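Local coordinates for protein indole-3-pyruvate decarboxylase (Azospirillum brasilense, PDB 2NXW) that decarboxylates indole-3-pyruvate to indole-3-acetaldehyde with the help of thiamine diphosphate and a metal ion, a step in the biosynthesis of the plant hormone auxin, at residues C230-R235 with I335-L340; A240-L245 with G261-A266; D468-L473 with D524-T529. All coordinates share one frame; numbering follows the deposited sequence.

Contact 1 (C230-R235 with I335-L340); sequences CVEVRR and IPLAGL
Glu232 and Leu337, the residues whose CA atoms come nearest across the two segments at 7.7 Å, bring the short helix 231-235 up to the first turn of helix 337-346, which Pro336 precedes at its N-cap position. Both side chains leave the backbone facing the other segment. From Leu337 a single methyl does the touching: CG stands anti to the backbone N (chi1 -165°), and CD2 reaches Glu232 CB at 3.6 Å. The same methyl lies 3.8 Å from Glu232 OE1, so it meets the acid along its aliphatic stem and at one carboxylate oxygen. Val233 adds a looser apolar touch, its CG2 4.2 Å from Leu337 CD2. Both helices belong to the central domain of this thiamine diphosphate enzyme, where they follow strands 225-229 and 330-333 of one mixed sheet; Leu337 also rests on Ala320 and Leu296 of that sheet. The Glu232 chain runs extended beyond CG and carries its carboxylate away from the leucine, with OE1 on the side nearer CD2. There OE2 forms a salt bridge with Lys110 NZ and accepts a hydrogen bond from Asp322 N, two partners that satisfy this oxygen of a buried acid and probably stabilise its charge.

Contact 2 (A240-L245 with G261-A266); sequences AKVAEL and GLLADA
Leu263 reaches from its loop to the backbone of helix 239-249 at Ala243, crossing the side chain of Val242 at about a right angle. The branch point of the leucine makes the shortest approach: CG lies 3.8 Å from Ala243 CA. Both methyls also touch the helix. CD1 lies against Ala243 N and meets Val242 CG1 at 4.1 Å, a branch placed by a chi1 of 172° that sets CG1 anti to the backbone N. CD2 sits 3.9 Å from Ala243 CA and 4.1 Å from Val242 O. Beside this, Ala266 meets Ala243 methyl to methyl, with the two CB atoms 3.9 Å apart. Ala243 thus receives two residues of the loop: Leu263 lies against its backbone, whereas Ala266 meets its methyl, the CA atoms of Ala243 and Ala266 being 5.8 Å apart.

Two overlapping beta turns, type II over Gly261-Ala264 and type I over Leu263-Ala266, set Leu263 and Ala266 on the same side of the loop, facing the helix. In the second, Ala266 N donates to Leu263 O at 3.1 Å. Helix 239-249 lies in the chain between the parallel neighbours 225-229 and 253-255 of the central domain's mixed sheet, a beta-alpha-beta crossover, and the loop following strand 253-255 folds back onto it. Glu239 OE2 accepts a hydrogen bond from Leu263 N, adding a polar tie to the apolar seam, while Val242 also packs on Val233 of helix 231-235, Val229 of strand 225-229 and Leu296 of strand 292-296.

Contact 3 (D468-L473 with D524-T529); sequences DPIVIL and DKAFAT
Ile470 CD1 stands over the centre of the Phe527 ring, 3.5 Å from the centroid and only 1° off the ring normal. Its distances to the six ring carbons are accordingly alike, for example 3.8 Å to Phe527 CD2, which identifies a CH-pi contact over the face. The other branch of the isoleucine turns to the neighbouring residue of the helix: Ile470 CG2 meets Ala526 CB at 4.1 Å. One side chain therefore serves two helix residues, and its torsions divide the work. With chi1 at -65°, CG2 is anti to the backbone N and CG1 lies beside it; the chain then extends CD1 out to the ring. Phe527 starts out from its backbone heading away from the strand, yet the ring swings back so that one face receives the methyl.

Backbone bonds to Ile443 and Thr445 of strand 443-448 hold Ile470 in the sheet, and the Phe527 side chain also touches Leu394, Gln391 and Arg386. Farther out, Thr529 turns back on the helix: OG1 donates to Lys525 O over 2.7 Å, with the donor tilted 28° from the carbonyl plane, and Thr529 N bonds to Ala526 O at 3.2 Å. Arg442 spans the two segments, donating to Asp468 O from NE and to Ala526 O and Thr529 O from its terminal nitrogens. Asp468 OD2 forms a salt bridge with Arg530 and accepts a bond from Gly531 N, tying the residue two places before the strand to the chain around Arg530 and Gly531. This is helix-on-sheet packing in the C-terminal thiamine diphosphate-binding domain, with helix 516-528 lying against the parallel sheet at strand 470-475. The direct contact is wholly apolar, dispersion with a CH-pi component, whereas polar bonds, several of them from Arg442 and Arg530, lie at its margin.

In the fold
Contacts 1 and 2 form one neighbourhood of the central domain: their centres are about 13 Å apart, and contact 2 is nested within the chain loop that contact 1 closes. They meet directly, Val233 CG1 lying 3.8 Å from Val242 CG2 and Cys230 O 3.8 Å from Leu262 CD1. Contact 3 belongs to the C-terminal domain, its centre about 36 Å from the centre of contact 1 and about 32 Å from that of contact 2; nearest atoms are about 19 Å apart in each case. None touches the cofactor or metal site, though 468-473 is part of the thiamine diphosphate-binding region. Strand 470-475 leads directly to Asn476, which binds magnesium with Asp449 and Ser478.

Contact 1 (C230-R235 with I335-L340)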
loop_
_atom_site.group_PDB
_atom_site.type_symbol
_atom_site.label_atom_id
_atom_site.label_comp_id
_atom_site.label_asym_id
_atom_site.label_seq_id
_atom_site.Cartn_x
_atom_site.Cartn_y
_atom_site.Cartn_z
ATOM N N CYS A 230 -14.484 -25.922 15.511
ATOM C CA CYS A 230 -13.592 -24.800 15.750
ATOM C C CYS A 230 -14.122 -23.593 16.526
ATOM O O CYS A 230 -15.229 -23.629 17.068
ATOM C CB CYS A 230 -13.042 -24.391 14.381
ATOM S SG CYS A 230 -12.712 -25.854 13.290
ATOM N N VAL A 231 -13.336 -22.516 16.541
ATOM C CA VAL A 231 -13.657 -21.328 17.333
ATOM C C VAL A 231 -15.053 -20.725 17.191
ATOM O O VAL A 231 -15.683 -20.411 18.197
ATOM C CB VAL A 231 -12.566 -20.212 17.147
ATOM C CG1 VAL A 231 -12.707 -19.529 15.810
ATOM C CG2 VAL A 231 -12.652 -19.207 18.279
ATOM N N GLU A 232 -15.558 -20.569 15.973
ATOM C CA GLU A 232 -16.889 -19.984 15.831
ATOM C C GLU A 232 -17.998 -20.800 16.499
ATOM O O GLU A 232 -19.023 -20.248 16.902
ATOM C CB GLU A 232 -17.233 -19.756 14.359
ATOM C CG GLU A 232 -16.407 -18.663 13.688
ATOM C CD GLU A 232 -16.941 -18.309 12.314
ATOM O OE1 GLU A 232 -17.499 -19.209 11.658
ATOM O OE2 GLU A 232 -16.797 -17.139 11.893
ATOM N N VAL A 233 -17.803 -22.108 16.624
ATOM C CA VAL A 233 -18.809 -22.947 17.264
ATOM C C VAL A 233 -18.930 -22.517 18.723
ATOM O O VAL A 233 -20.032 -22.424 19.265
ATOM C CB VAL A 233 -18.427 -24.435 17.186
ATOM C CG1 VAL A 233 -19.412 -25.282 18.020
ATOM C CG2 VAL A 233 -18.453 -24.898 15.720
ATOM N N ARG A 234 -17.796 -22.241 19.356
ATOM C CA ARG A 234 -17.832 -21.792 20.743
ATOM C C ARG A 234 -18.346 -20.356 20.836
ATOM O O ARG A 234 -19.228 -20.052 21.641
ATOM C CB ARG A 234 -16.441 -21.855 21.378
ATOM C CG ARG A 234 -16.471 -21.510 22.862
ATOM C CD ARG A 234 -15.105 -21.147 23.397
ATOM N NE ARG A 234 -14.108 -22.174 23.129
ATOM C CZ ARG A 234 -14.144 -23.408 23.619
ATOM N NH1 ARG A 234 -15.137 -23.783 24.412
ATOM N NH2 ARG A 234 -13.178 -24.262 23.317
ATOM N N ARG A 235 -17.807 -19.469 20.004
ATOM C CA ARG A 235 -18.210 -18.063 20.064
ATOM C C ARG A 235 -19.708 -17.850 19.876
ATOM O O ARG A 235 -20.314 -17.030 20.575
ATOM C CB ARG A 235 -17.446 -17.245 19.020
ATOM C CG ARG A 235 -15.924 -17.224 19.213
ATOM C CD ARG A 235 -15.486 -16.531 20.505
ATOM N NE ARG A 235 -14.028 -16.401 20.534
ATOM C CZ ARG A 235 -13.211 -17.067 21.347
ATOM N NH1 ARG A 235 -13.692 -17.928 22.239
ATOM N NH2 ARG A 235 -11.901 -16.893 21.246
ATOM N N ILE A 335 -23.619 -16.713 4.527
ATOM C CA ILE A 335 -24.024 -17.969 5.133
ATOM C C ILE A 335 -23.574 -17.999 6.586
ATOM O O ILE A 335 -22.407 -18.269 6.874
ATOM C CB ILE A 335 -23.408 -19.178 4.400
ATOM C CG1 ILE A 335 -23.956 -19.238 2.970
ATOM C CG2 ILE A 335 -23.702 -20.467 5.173
ATOM C CD1 ILE A 335 -23.604 -20.497 2.217
ATOM N N PRO A 336 -24.485 -17.689 7.518
ATOM C CA PRO A 336 -24.133 -17.703 8.941
ATOM C C PRO A 336 -23.882 -19.149 9.344
ATOM O O PRO A 336 -24.545 -20.054 8.851
ATOM C CB PRO A 336 -25.368 -17.105 9.610
ATOM C CG PRO A 336 -26.487 -17.483 8.672
ATOM C CD PRO A 336 -25.882 -17.266 7.315
ATOM N N LEU A 337 -22.910 -19.368 10.220
ATOM C CA LEU A 337 -22.585 -20.718 10.652
ATOM C C LEU A 337 -23.792 -21.441 11.256
ATOM O O LEU A 337 -24.017 -22.614 10.970
ATOM C CB LEU A 337 -21.434 -20.684 11.659
ATOM C CG LEU A 337 -20.768 -22.040 11.919
ATOM C CD1 LEU A 337 -20.103 -22.531 10.643
ATOM C CD2 LEU A 337 -19.739 -21.916 13.030
ATOM N N ALA A 338 -24.566 -20.747 12.085
ATOM C CA ALA A 338 -25.731 -21.362 12.699
ATOM C C ALA A 338 -26.715 -21.830 11.631
ATOM O O ALA A 338 -27.346 -22.877 11.779
ATOM C CB ALA A 338 -26.412 -20.380 13.647
ATOM N N GLY A 339 -26.825 -21.053 10.553
ATOM C CA GLY A 339 -27.733 -21.403 9.470
ATOM C C GLY A 339 -27.272 -22.617 8.691
ATOM O O GLY A 339 -28.084 -23.463 8.295
ATOM N N LEU A 340 -25.966 -22.713 8.456
ATOM C CA LEU A 340 -25.407 -23.849 7.737
ATOM C C LEU A 340 -25.637 -25.119 8.554
ATOM O O LEU A 340 -26.019 -26.156 8.013
ATOM C CB LEU A 340 -23.906 -23.651 7.516
ATOM C CG LEU A 340 -23.174 -24.853 6.930
ATOM C CD1 LEU A 340 -23.660 -25.103 5.505
ATOM C CD2 LEU A 340 -21.669 -24.600 6.954
#

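Contact 2 (A240-L245 with G261-A266)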
loop_
_atom_site.group_PDB
_atom_site.type_symbol
_atom_site.label_atom_id
_atom_site.label_comp_id
_atom_site.label_asym_id
_atom_site.label_seq_id
_atom_site.Cartn_x
_atom_site.Cartn_y
_atom_site.Cartn_z
ATOM N N ALA A 240 -24.444 -27.441 21.285
ATOM C CA ALA A 240 -25.521 -28.430 21.251
ATOM C C ALA A 240 -25.889 -28.819 19.819
ATOM O O ALA A 240 -26.021 -30.000 19.507
ATOM C CB ALA A 240 -26.753 -27.895 21.982
ATOM N N LYS A 241 -26.052 -27.825 18.950
ATOM C CA LYS A 241 -26.398 -28.096 17.562
ATOM C C LYS A 241 -25.287 -28.864 16.856
ATOM O O LYS A 241 -25.554 -29.767 16.065
ATOM C CB LYS A 241 -26.662 -26.790 16.812
ATOM C CG LYS A 241 -27.957 -26.093 17.193
ATOM C CD LYS A 241 -29.143 -26.745 16.500
ATOM C CE LYS A 241 -30.402 -25.908 16.688
ATOM N NZ LYS A 241 -31.498 -26.368 15.798
ATOM N N VAL A 242 -24.034 -28.513 17.139
ATOM C CA VAL A 242 -22.932 -29.200 16.490
ATOM C C VAL A 242 -22.750 -30.619 17.022
ATOM O O VAL A 242 -22.327 -31.502 16.283
ATOM C CB VAL A 242 -21.643 -28.344 16.580
ATOM C CG1 VAL A 242 -20.422 -29.126 16.082
ATOM C CG2 VAL A 242 -21.846 -27.087 15.732
ATOM N N ALA A 243 -23.098 -30.856 18.287
ATOM C CA ALA A 243 -23.007 -32.214 18.829
ATOM C C ALA A 243 -24.008 -33.072 18.048
ATOM O O ALA A 243 -23.719 -34.217 17.698
ATOM C CB ALA A 243 -23.356 -32.222 20.323
ATOM N N GLU A 244 -25.180 -32.506 17.766
ATOM C CA GLU A 244 -26.209 -33.218 17.013
ATOM C C GLU A 244 -25.718 -33.464 15.582
ATOM O O GLU A 244 -25.851 -34.566 15.054
ATOM C CB GLU A 244 -27.507 -32.403 17.011
ATOM C CG GLU A 244 -28.715 -33.080 16.358
ATOM C CD GLU A 244 -29.142 -34.360 17.069
ATOM O OE1 GLU A 244 -29.090 -34.412 18.316
ATOM O OE2 GLU A 244 -29.548 -35.314 16.375
ATOM N N LEU A 245 -25.144 -32.437 14.956
ATOM C CA LEU A 245 -24.621 -32.582 13.603
ATOM C C LEU A 245 -23.531 -33.662 13.536
ATOM O O LEU A 245 -23.527 -34.490 12.618
ATOM C CB LEU A 245 -24.051 -31.241 13.115
ATOM C CG LEU A 245 -23.283 -31.270 11.787
ATOM C CD1 LEU A 245 -24.221 -31.686 10.652
ATOM C CD2 LEU A 245 -22.686 -29.893 11.518
ATOM N N GLY A 261 -12.221 -28.861 23.972
ATOM C CA GLY A 261 -13.222 -29.008 25.013
ATOM C C GLY A 261 -14.640 -29.142 24.488
ATOM O O GLY A 261 -15.518 -29.666 25.172
ATOM N N LEU A 262 -14.877 -28.662 23.272
ATOM C CA LEU A 262 -16.209 -28.748 22.677
ATOM C C LEU A 262 -16.593 -30.209 22.416
ATOM O O LEU A 262 -15.745 -31.025 22.068
ATOM C CB LEU A 262 -16.246 -27.957 21.361
ATOM C CG LEU A 262 -16.170 -26.431 21.459
ATOM C CD1 LEU A 262 -16.057 -25.836 20.052
ATOM C CD2 LEU A 262 -17.402 -25.896 22.188
ATOM N N LEU A 263 -17.875 -30.519 22.585
ATOM C CA LEU A 263 -18.404 -31.867 22.363
ATOM C C LEU A 263 -17.811 -32.950 23.261
ATOM O O LEU A 263 -17.932 -34.141 22.963
ATOM C CB LEU A 263 -18.234 -32.281 20.891
ATOM C CG LEU A 263 -19.363 -31.849 19.941
ATOM C CD1 LEU A 263 -19.451 -30.331 19.857
ATOM C CD2 LEU A 263 -19.111 -32.454 18.569
ATOM N N ALA A 264 -17.185 -32.549 24.364
ATOM C CA ALA A 264 -16.580 -33.521 25.272
ATOM C C ALA A 264 -17.585 -34.536 25.802
ATOM O O ALA A 264 -17.247 -35.709 25.978
ATOM C CB ALA A 264 -15.913 -32.800 26.442
ATOM N N ASP A 265 -18.815 -34.093 26.050
ATOM C CA ASP A 265 -19.847 -34.979 26.583
ATOM C C ASP A 265 -20.789 -35.523 25.515
ATOM O O ASP A 265 -21.772 -36.186 25.830
ATOM C CB ASP A 265 -20.674 -34.251 27.650
ATOM C CG ASP A 265 -19.825 -33.736 28.797
ATOM O OD1 ASP A 265 -18.863 -34.428 29.195
ATOM O OD2 ASP A 265 -20.127 -32.635 29.305
ATOM N N ALA A 266 -20.478 -35.253 24.253
ATOM C CA ALA A 266 -21.315 -35.698 23.139
ATOM C C ALA A 266 -21.210 -37.187 22.804
ATOM O O ALA A 266 -20.253 -37.858 23.179
ATOM C CB ALA A 266 -20.969 -34.882 21.896
#

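Contact 3 (D468-L473 with D524-T529)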
loop_
_atom_site.group_PDB
_atom_site.type_symbol
_atom_site.label_atom_id
_atom_site.label_comp_id
_atom_site.label_asym_id
_atom_site.label_seq_id
_atom_site.Cartn_x
_atom_site.Cartn_y
_atom_site.Cartn_z
ATOM N N ASP A 468 -8.889 -13.778 43.723
ATOM C CA ASP A 468 -7.725 -14.463 44.299
ATOM C C ASP A 468 -7.173 -15.585 43.422
ATOM O O ASP A 468 -7.034 -16.731 43.863
ATOM C CB ASP A 468 -8.119 -15.044 45.663
ATOM C CG ASP A 468 -9.314 -16.000 45.585
ATOM O OD1 ASP A 468 -9.909 -16.186 44.506
ATOM O OD2 ASP A 468 -9.664 -16.572 46.632
ATOM N N PRO A 469 -6.805 -15.270 42.175
ATOM C CA PRO A 469 -6.282 -16.330 41.308
ATOM C C PRO A 469 -5.002 -17.003 41.795
ATOM O O PRO A 469 -4.247 -16.431 42.597
ATOM C CB PRO A 469 -6.075 -15.607 39.970
ATOM C CG PRO A 469 -5.725 -14.211 40.396
ATOM C CD PRO A 469 -6.708 -13.948 41.529
ATOM N N ILE A 470 -4.806 -18.238 41.329
ATOM C CA ILE A 470 -3.587 -18.997 41.633
ATOM C C ILE A 470 -2.748 -18.810 40.378
ATOM O O ILE A 470 -3.236 -19.007 39.258
ATOM C CB ILE A 470 -3.861 -20.501 41.820
ATOM C CG1 ILE A 470 -4.750 -20.708 43.054
ATOM C CG2 ILE A 470 -2.533 -21.260 42.014
ATOM C CD1 ILE A 470 -5.235 -22.153 43.242
ATOM N N VAL A 471 -1.494 -18.432 40.575
ATOM C CA VAL A 471 -0.598 -18.199 39.454
ATOM C C VAL A 471 0.662 -19.030 39.590
ATOM O O VAL A 471 1.369 -18.917 40.590
ATOM C CB VAL A 471 -0.190 -16.716 39.391
ATOM C CG1 VAL A 471 0.688 -16.446 38.162
ATOM C CG2 VAL A 471 -1.442 -15.843 39.326
ATOM N N ILE A 472 0.927 -19.878 38.599
ATOM C CA ILE A 472 2.157 -20.678 38.608
ATOM C C ILE A 472 3.091 -20.012 37.598
ATOM O O ILE A 472 2.811 -20.003 36.397
ATOM C CB ILE A 472 1.914 -22.145 38.207
ATOM C CG1 ILE A 472 0.904 -22.794 39.172
ATOM C CG2 ILE A 472 3.240 -22.907 38.264
ATOM C CD1 ILE A 472 0.530 -24.224 38.808
ATOM N N LEU A 473 4.178 -19.438 38.106
ATOM C CA LEU A 473 5.155 -18.732 37.289
ATOM C C LEU A 473 6.330 -19.656 37.011
ATOM O O LEU A 473 7.019 -20.084 37.936
ATOM C CB LEU A 473 5.604 -17.475 38.039
ATOM C CG LEU A 473 6.357 -16.353 37.312
ATOM C CD1 LEU A 473 6.534 -15.173 38.278
ATOM C CD2 LEU A 473 7.719 -16.855 36.795
ATOM N N ASP A 524 -0.715 -27.354 47.055
ATOM C CA ASP A 524 -1.771 -27.660 48.020
ATOM C C ASP A 524 -2.077 -26.419 48.862
ATOM O O ASP A 524 -3.244 -26.093 49.089
ATOM C CB ASP A 524 -1.356 -28.805 48.950
ATOM C CG ASP A 524 -1.370 -30.166 48.265
ATOM O OD1 ASP A 524 -2.060 -30.335 47.236
ATOM O OD2 ASP A 524 -0.702 -31.087 48.786
ATOM N N LYS A 525 -1.043 -25.719 49.312
ATOM C CA LYS A 525 -1.242 -24.526 50.136
ATOM C C LYS A 525 -1.990 -23.446 49.358
ATOM O O LYS A 525 -2.887 -22.778 49.888
ATOM C CB LYS A 525 0.102 -23.983 50.630
ATOM C CG LYS A 525 -0.027 -22.826 51.607
ATOM N N ALA A 526 -1.635 -23.276 48.089
ATOM C CA ALA A 526 -2.290 -22.266 47.274
ATOM C C ALA A 526 -3.782 -22.549 47.162
ATOM O O ALA A 526 -4.605 -21.643 47.336
ATOM C CB ALA A 526 -1.654 -22.221 45.871
ATOM N N PHE A 527 -4.133 -23.794 46.855
ATOM C CA PHE A 527 -5.539 -24.159 46.735
ATOM C C PHE A 527 -6.273 -24.046 48.064
ATOM O O PHE A 527 -7.465 -23.744 48.094
ATOM C CB PHE A 527 -5.677 -25.578 46.191
ATOM C CG PHE A 527 -5.758 -25.637 44.704
ATOM C CD1 PHE A 527 -6.978 -25.453 44.053
ATOM C CD2 PHE A 527 -4.612 -25.838 43.944
ATOM C CE1 PHE A 527 -7.055 -25.470 42.667
ATOM C CE2 PHE A 527 -4.681 -25.857 42.548
ATOM C CZ PHE A 527 -5.904 -25.673 41.913
ATOM N N ALA A 528 -5.568 -24.280 49.161
ATOM C CA ALA A 528 -6.207 -24.213 50.472
ATOM C C ALA A 528 -6.381 -22.790 50.978
ATOM O O ALA A 528 -7.070 -22.562 51.975
ATOM C CB ALA A 528 -5.390 -25.012 51.471
ATOM N N THR A 529 -5.779 -21.833 50.279
ATOM C CA THR A 529 -5.790 -20.442 50.706
ATOM C C THR A 529 -6.454 -19.472 49.734
ATOM O O THR A 529 -5.842 -19.048 48.756
ATOM C CB THR A 529 -4.340 -19.950 50.944
ATOM O OG1 THR A 529 -3.628 -20.925 51.725
ATOM C CG2 THR A 529 -4.329 -18.625 51.688
#